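Local structure of neuraminidase (Influenza A virus, 4GEZ) at residues 49-54 with 361-366; 81-86 with 98-103. The protein is predicted to remove terminal sialic acids from glycoconjugates, as influenza neuraminidases do, although its putative active site has diverged from theirs. All blocks are in the same frame, centred on the assembly; numbering follows the deposited sequence.

Contact 1: residues 49-54 with 361-366; sequences AYVSCD and LSTFCG
Ala-49 faces Leu-361 and Val-51 faces Thr-363 where strands 49-53 and 361-366 run in roughly the same direction, their axes 42° apart and 8.4 Å from each other at closest approach. That distance is too large for backbone pairing; the strands belong to two different sheets, and side chains span the gap. The backbones diverge along their length: the CA atoms of Ala-49 and Leu-361 lie 7.3 Å apart, those of Val-51 and Thr-363 8.6 Å. Leu-361 does most of the filling. Its chi1 of -162° swings CG away from the backbone N and carries the branches out toward strand 49-53, where CD2 settles between two alternate residues, 3.9 Å from Ala-49 CB and 3.7 Å from Val-51 CG2. Leu-361 and Val-51 lie side by side, pointing opposite ways, and the small methyl of Ala-49 suits the end where the backbones are nearest. Farther along, Val-51 CG2 also reaches Thr-363 CG2, at 4.2 Å, the two side chains meeting nearly at right angles. Thr-363 is amphipathic in a useful way: its methyl joins this apolar seam while OG1 is hydrogen-bonded to Thr-29 and His-30 on the neighbouring strand of its own sheet. Tyr-50 points the other way, and its hydroxyl is bonded to Ser-107. Aromatic residues fill in around the seam, Trp-345 against Val-51 and Leu-361, Phe-329 against Val-51 and Thr-363. Beyond it, disulfides to Cys-58 and Cys-343 tie Cys-53 and Cys-365 to other strands of their respective sheets. Face-to-face apolar packing between twisted antiparallel sheets is how adjacent blades join in a beta-propeller, the fold of influenza neuraminidases.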
loop_
_atom_site.group_PDB
_atom_site.type_symbol
_atom_site.label_atom_id
_atom_site.label_comp_id
_atom_site.label_asym_id
_atom_site.label_seq_id
_atom_site.Cartn_x
_atom_site.Cartn_y
_atom_site.Cartn_z
ATOM N N ALA A 49 -15.763 -16.573 -4.323
ATOM C CA ALA A 49 -14.316 -16.493 -4.143
ATOM C C ALA A 49 -13.669 -17.879 -4.160
ATOM O O ALA A 49 -14.298 -18.870 -3.793
ATOM C CB ALA A 49 -13.975 -15.757 -2.847
ATOM N N TYR A 50 -12.411 -17.930 -4.589
ATOM C CA TYR A 50 -11.613 -19.156 -4.580
ATOM C C TYR A 50 -10.142 -18.770 -4.463
ATOM O O TYR A 50 -9.814 -17.588 -4.515
ATOM C CB TYR A 50 -11.863 -20.002 -5.840
ATOM C CG TYR A 50 -11.634 -19.272 -7.143
ATOM C CD1 TYR A 50 -12.646 -18.513 -7.719
ATOM C CD2 TYR A 50 -10.412 -19.349 -7.805
ATOM C CE1 TYR A 50 -12.447 -17.845 -8.907
ATOM C CE2 TYR A 50 -10.203 -18.681 -8.998
ATOM C CZ TYR A 50 -11.228 -17.931 -9.540
ATOM O OH TYR A 50 -11.044 -17.259 -10.725
ATOM N N VAL A 51 -9.263 -19.758 -4.327
ATOM C CA VAL A 51 -7.845 -19.500 -4.104
ATOM C C VAL A 51 -7.009 -20.114 -5.224
ATOM O O VAL A 51 -7.301 -21.216 -5.693
ATOM C CB VAL A 51 -7.398 -20.072 -2.731
ATOM C CG1 VAL A 51 -5.904 -19.908 -2.523
ATOM C CG2 VAL A 51 -8.153 -19.386 -1.618
ATOM N N SER A 52 -5.986 -19.386 -5.664
ATOM C CA SER A 52 -5.008 -19.914 -6.615
ATOM C C SER A 52 -3.644 -19.295 -6.309
ATOM O O SER A 52 -3.559 -18.124 -5.927
ATOM C CB SER A 52 -5.433 -19.630 -8.061
ATOM O OG SER A 52 -4.629 -20.357 -8.975
ATOM N N CYS A 53 -2.585 -20.081 -6.482
ATOM C CA CYS A 53 -1.248 -19.682 -6.060
ATOM C C CYS A 53 -0.281 -19.644 -7.235
ATOM O O CYS A 53 -0.420 -20.425 -8.182
ATOM C CB CYS A 53 -0.718 -20.664 -5.009
ATOM S SG CYS A 53 -1.872 -21.052 -3.678
ATOM N N ASP A 54 0.707 -18.752 -7.162
ATOM C CA ASP A 54 1.837 -18.778 -8.090
ATOM C C ASP A 54 3.018 -19.482 -7.434
ATOM O O ASP A 54 2.830 -20.266 -6.508
ATOM C CB ASP A 54 2.218 -17.369 -8.573
ATOM C CG ASP A 54 2.631 -16.432 -7.439
ATOM O OD1 ASP A 54 3.087 -16.896 -6.370
ATOM O OD2 ASP A 54 2.503 -15.205 -7.628
ATOM N N LEU A 361 -13.072 -16.296 3.698
ATOM C CA LEU A 361 -12.562 -17.419 2.922
ATOM C C LEU A 361 -11.460 -18.116 3.715
ATOM O O LEU A 361 -10.298 -17.708 3.665
ATOM C CB LEU A 361 -12.037 -16.942 1.564
ATOM C CG LEU A 361 -11.863 -18.012 0.477
ATOM C CD1 LEU A 361 -13.211 -18.577 0.071
ATOM C CD2 LEU A 361 -11.137 -17.460 -0.745
ATOM N N SER A 362 -11.833 -19.150 4.467
ATOM C CA SER A 362 -10.868 -19.901 5.262
ATOM C C SER A 362 -10.141 -20.914 4.382
ATOM O O SER A 362 -10.652 -21.319 3.338
ATOM C CB SER A 362 -11.573 -20.617 6.419
ATOM O OG SER A 362 -12.406 -21.652 5.938
ATOM N N THR A 363 -8.939 -21.309 4.799
ATOM C CA THR A 363 -8.156 -22.299 4.066
ATOM C C THR A 363 -7.625 -23.348 5.031
ATOM O O THR A 363 -7.193 -23.020 6.135
ATOM C CB THR A 363 -6.962 -21.669 3.287
ATOM O OG1 THR A 363 -6.025 -21.090 4.206
ATOM C CG2 THR A 363 -7.439 -20.599 2.321
ATOM N N PHE A 364 -7.641 -24.604 4.595
ATOM C CA PHE A 364 -7.100 -25.710 5.375
ATOM C C PHE A 364 -6.144 -26.513 4.491
ATOM O O PHE A 364 -6.369 -26.645 3.286
ATOM C CB PHE A 364 -8.224 -26.619 5.884
ATOM C CG PHE A 364 -9.054 -26.017 6.991
ATOM C CD1 PHE A 364 -10.062 -25.102 6.706
ATOM C CD2 PHE A 364 -8.838 -26.384 8.316
ATOM C CE1 PHE A 364 -10.839 -24.556 7.723
ATOM C CE2 PHE A 364 -9.606 -25.843 9.341
ATOM C CZ PHE A 364 -10.609 -24.925 9.043
ATOM N N CYS A 365 -5.069 -27.031 5.077
ATOM C CA CYS A 365 -4.158 -27.909 4.346
ATOM C C CYS A 365 -4.052 -29.269 5.026
ATOM O O CYS A 365 -4.159 -29.371 6.254
ATOM C CB CYS A 365 -2.777 -27.262 4.179
ATOM S SG CYS A 365 -2.734 -25.905 2.966
ATOM N N GLY A 366 -3.838 -30.314 4.231
ATOM C CA GLY A 366 -3.709 -31.654 4.775
ATOM C C GLY A 366 -2.329 -31.897 5.356
ATOM O O GLY A 366 -1.340 -31.373 4.844
#

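Contact 2: residues 81-86 with 98-103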
loop_
_atom_site.group_PDB
_atom_site.type_symbol
_atom_site.label_atom_id
_atom_site.label_comp_id
_atom_site.label_asym_id
_atom_site.label_seq_id
_atom_site.Cartn_x
_atom_site.Cartn_y
_atom_site.Cartn_z
ATOM N N GLU A 81 -23.761 -5.012 -11.804
ATOM C CA GLU A 81 -22.490 -4.947 -12.493
ATOM C C GLU A 81 -21.420 -5.554 -11.605
ATOM O O GLU A 81 -21.044 -4.976 -10.583
ATOM C CB GLU A 81 -22.174 -3.494 -12.823
ATOM C CG GLU A 81 -23.441 -2.693 -13.061
ATOM C CD GLU A 81 -23.199 -1.211 -13.199
ATOM O OE1 GLU A 81 -23.131 -0.531 -12.154
ATOM O OE2 GLU A 81 -23.060 -0.730 -14.339
ATOM N N GLU A 82 -20.939 -6.728 -11.995
ATOM C CA GLU A 82 -20.002 -7.480 -11.179
ATOM C C GLU A 82 -18.647 -7.487 -11.865
ATOM O O GLU A 82 -18.559 -7.430 -13.092
ATOM C CB GLU A 82 -20.512 -8.909 -10.973
ATOM C CG GLU A 82 -21.780 -9.017 -10.131
ATOM C CD GLU A 82 -22.330 -10.436 -10.081
ATOM O OE1 GLU A 82 -22.618 -10.934 -8.972
ATOM O OE2 GLU A 82 -22.487 -11.048 -11.157
ATOM N N SER A 83 -17.585 -7.564 -11.073
ATOM C CA SER A 83 -16.241 -7.470 -11.615
ATOM C C SER A 83 -15.318 -8.403 -10.859
ATOM O O SER A 83 -15.397 -8.512 -9.634
ATOM C CB SER A 83 -15.733 -6.023 -11.530
ATOM O OG SER A 83 -14.547 -5.853 -12.293
ATOM N N LEU A 84 -14.426 -9.062 -11.588
ATOM C CA LEU A 84 -13.484 -9.994 -10.975
ATOM C C LEU A 84 -12.280 -9.247 -10.408
ATOM O O LEU A 84 -11.643 -8.452 -11.107
ATOM C CB LEU A 84 -13.022 -11.037 -11.997
ATOM C CG LEU A 84 -11.913 -11.968 -11.513
ATOM C CD1 LEU A 84 -12.437 -12.983 -10.504
ATOM C CD2 LEU A 84 -11.259 -12.670 -12.676
ATOM N N TYR A 85 -11.971 -9.512 -9.142
ATOM C CA TYR A 85 -10.853 -8.860 -8.464
ATOM C C TYR A 85 -9.928 -9.900 -7.851
ATOM O O TYR A 85 -10.304 -11.069 -7.717
ATOM C CB TYR A 85 -11.374 -7.954 -7.350
ATOM C CG TYR A 85 -11.697 -6.539 -7.767
ATOM C CD1 TYR A 85 -12.732 -6.271 -8.653
ATOM C CD2 TYR A 85 -10.989 -5.468 -7.237
ATOM C CE1 TYR A 85 -13.036 -4.975 -9.021
ATOM C CE2 TYR A 85 -11.286 -4.171 -7.593
ATOM C CZ TYR A 85 -12.310 -3.930 -8.487
ATOM O OH TYR A 85 -12.617 -2.641 -8.853
ATOM N N LYS A 86 -8.716 -9.488 -7.493
ATOM C CA LYS A 86 -7.829 -10.369 -6.741
ATOM C C LYS A 86 -7.141 -9.627 -5.607
ATOM O O LYS A 86 -6.902 -8.421 -5.678
ATOM C CB LYS A 86 -6.803 -11.098 -7.624
ATOM C CG LYS A 86 -5.626 -10.288 -8.114
ATOM C CD LYS A 86 -4.619 -11.260 -8.726
ATOM C CE LYS A 86 -3.483 -10.556 -9.446
ATOM N NZ LYS A 86 -2.572 -11.556 -10.080
ATOM N N SER A 98 -6.877 -4.415 -3.332
ATOM C CA SER A 98 -7.388 -5.326 -4.356
ATOM C C SER A 98 -7.249 -4.716 -5.738
ATOM O O SER A 98 -7.252 -3.496 -5.879
ATOM C CB SER A 98 -8.852 -5.694 -4.095
ATOM O OG SER A 98 -9.004 -6.339 -2.847
ATOM N N GLU A 99 -7.148 -5.568 -6.754
ATOM C CA GLU A 99 -6.867 -5.125 -8.114
ATOM C C GLU A 99 -7.904 -5.695 -9.077
ATOM O O GLU A 99 -8.198 -6.893 -9.044
ATOM C CB GLU A 99 -5.455 -5.567 -8.533
ATOM C CG GLU A 99 -4.386 -5.369 -7.456
ATOM C CD GLU A 99 -2.985 -5.734 -7.923
ATOM O OE1 GLU A 99 -2.014 -5.384 -7.215
ATOM O OE2 GLU A 99 -2.855 -6.376 -8.987
ATOM N N MET A 100 -8.460 -4.842 -9.934
ATOM C CA MET A 100 -9.435 -5.300 -10.916
ATOM C C MET A 100 -8.725 -6.141 -11.970
ATOM O O MET A 100 -7.613 -5.815 -12.386
ATOM C CB MET A 100 -10.129 -4.111 -11.585
ATOM C CG MET A 100 -11.373 -4.466 -12.383
ATOM S SD MET A 100 -11.879 -3.122 -13.476
ATOM C CE MET A 100 -11.592 -1.685 -12.442
ATOM N N ILE A 101 -9.362 -7.230 -12.394
ATOM C CA ILE A 101 -8.820 -8.073 -13.455
ATOM C C ILE A 101 -9.687 -7.936 -14.705
ATOM O O ILE A 101 -9.245 -7.395 -15.717
ATOM C CB ILE A 101 -8.743 -9.555 -13.025
ATOM C CG1 ILE A 101 -7.934 -9.688 -11.729
ATOM C CG2 ILE A 101 -8.101 -10.391 -14.115
ATOM C CD1 ILE A 101 -7.834 -11.106 -11.187
ATOM N N LEU A 102 -10.930 -8.401 -14.617
ATOM C CA LEU A 102 -11.878 -8.294 -15.717
ATOM C C LEU A 102 -13.297 -8.227 -15.143
ATOM O O LEU A 102 -13.551 -8.733 -14.049
ATOM C CB LEU A 102 -11.754 -9.510 -16.653
ATOM C CG LEU A 102 -10.561 -9.603 -17.619
ATOM C CD1 LEU A 102 -10.556 -10.902 -18.433
ATOM C CD2 LEU A 102 -10.519 -8.400 -18.542
ATOM N N PRO A 103 -14.230 -7.599 -15.878
ATOM C CA PRO A 103 -15.650 -7.705 -15.519
ATOM C C PRO A 103 -16.099 -9.153 -15.703
ATOM O O PRO A 103 -15.633 -9.802 -16.638
ATOM C CB PRO A 103 -16.342 -6.801 -16.546
ATOM C CG PRO A 103 -15.378 -6.700 -17.691
ATOM C CD PRO A 103 -14.017 -6.760 -17.071
#
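Leu-84 O accepts a hydrogen bond from Ile-101 N at 2.9 Å, the donor approaching with a slight tilt from the carbonyl plane. Toward the same strand, Leu-84 N also bonds to Leu-102 O. Ile-101 and Leu-102, two successive residues, both lie opposite Leu-84, a classic beta bulge. Past the bulge the antiparallel pairing is regular, with Lys-86 and Glu-99 exchanging two backbone bonds, each 3.1 Å. The extra residue turns Ile-101 to the same side as Leu-84 and Lys-86, where its branched chain is useful. Ile-101 CB touches Leu-84 CD2, and Ile-101 CD1 extends to Lys-86 CB at 3.7 Å, crossing the lysine chain nearly at a right angle. The aliphatic part of Lys-86, straight from CG onward, thereby packs like a hydrophobic residue, while its ammonium makes cation-pi contacts with Trp-116 and Phe-59. Tyr-85 and Met-100 occupy the opposite side of the sheet. Here the tyrosine ring lies flat over the backbone of the partner strand: Met-100 CA stands 3.8 Å from the centroid of the Tyr-85 ring, only 3° off its normal, a CH-pi contact. Met-100, its CG trans to the backbone N (chi1 -167°), carries on past the rim on that same face, CG reaching 3.8 Å from Tyr-85 CE1, and Ser-98 CB meets the ring at its edge. This side faces a second subunit, whose Phe-33 meets the Tyr-85 ring and whose Arg-31 O is hydrogen-bonded to Ser-83 OG. Glu-82 turns away from the paired strand to form salt bridges with Arg-47 and Arg-105. The arrangement is a bulged beta hairpin forming the outer half of a propeller blade, the Leu-84 side packed largely within the chain, the Tyr-85 side contributing to a tetramer interface.

Strand 25-30 leads the chain into the sheet that also receives strand 359-367 near the C terminus. The chain then builds the four-stranded sheet 44-53, 58-67, 83-88, 99-103 in simple up-and-down order. Contact 2 closes a short loop, with 11 residues between its segments, and pairs the last two strands of that sheet. Contact 1 closes a very long one, with 306 residues between its segments, bringing the sheet's first strand against the sheet completed at the end of the chain. Contact 2 is therefore nested inside contact 1. Their centres are 18 Å apart, at opposite margins of one blade: contact 1 joins it to its neighbour, contact 2 finishes its outer edge beside another subunit.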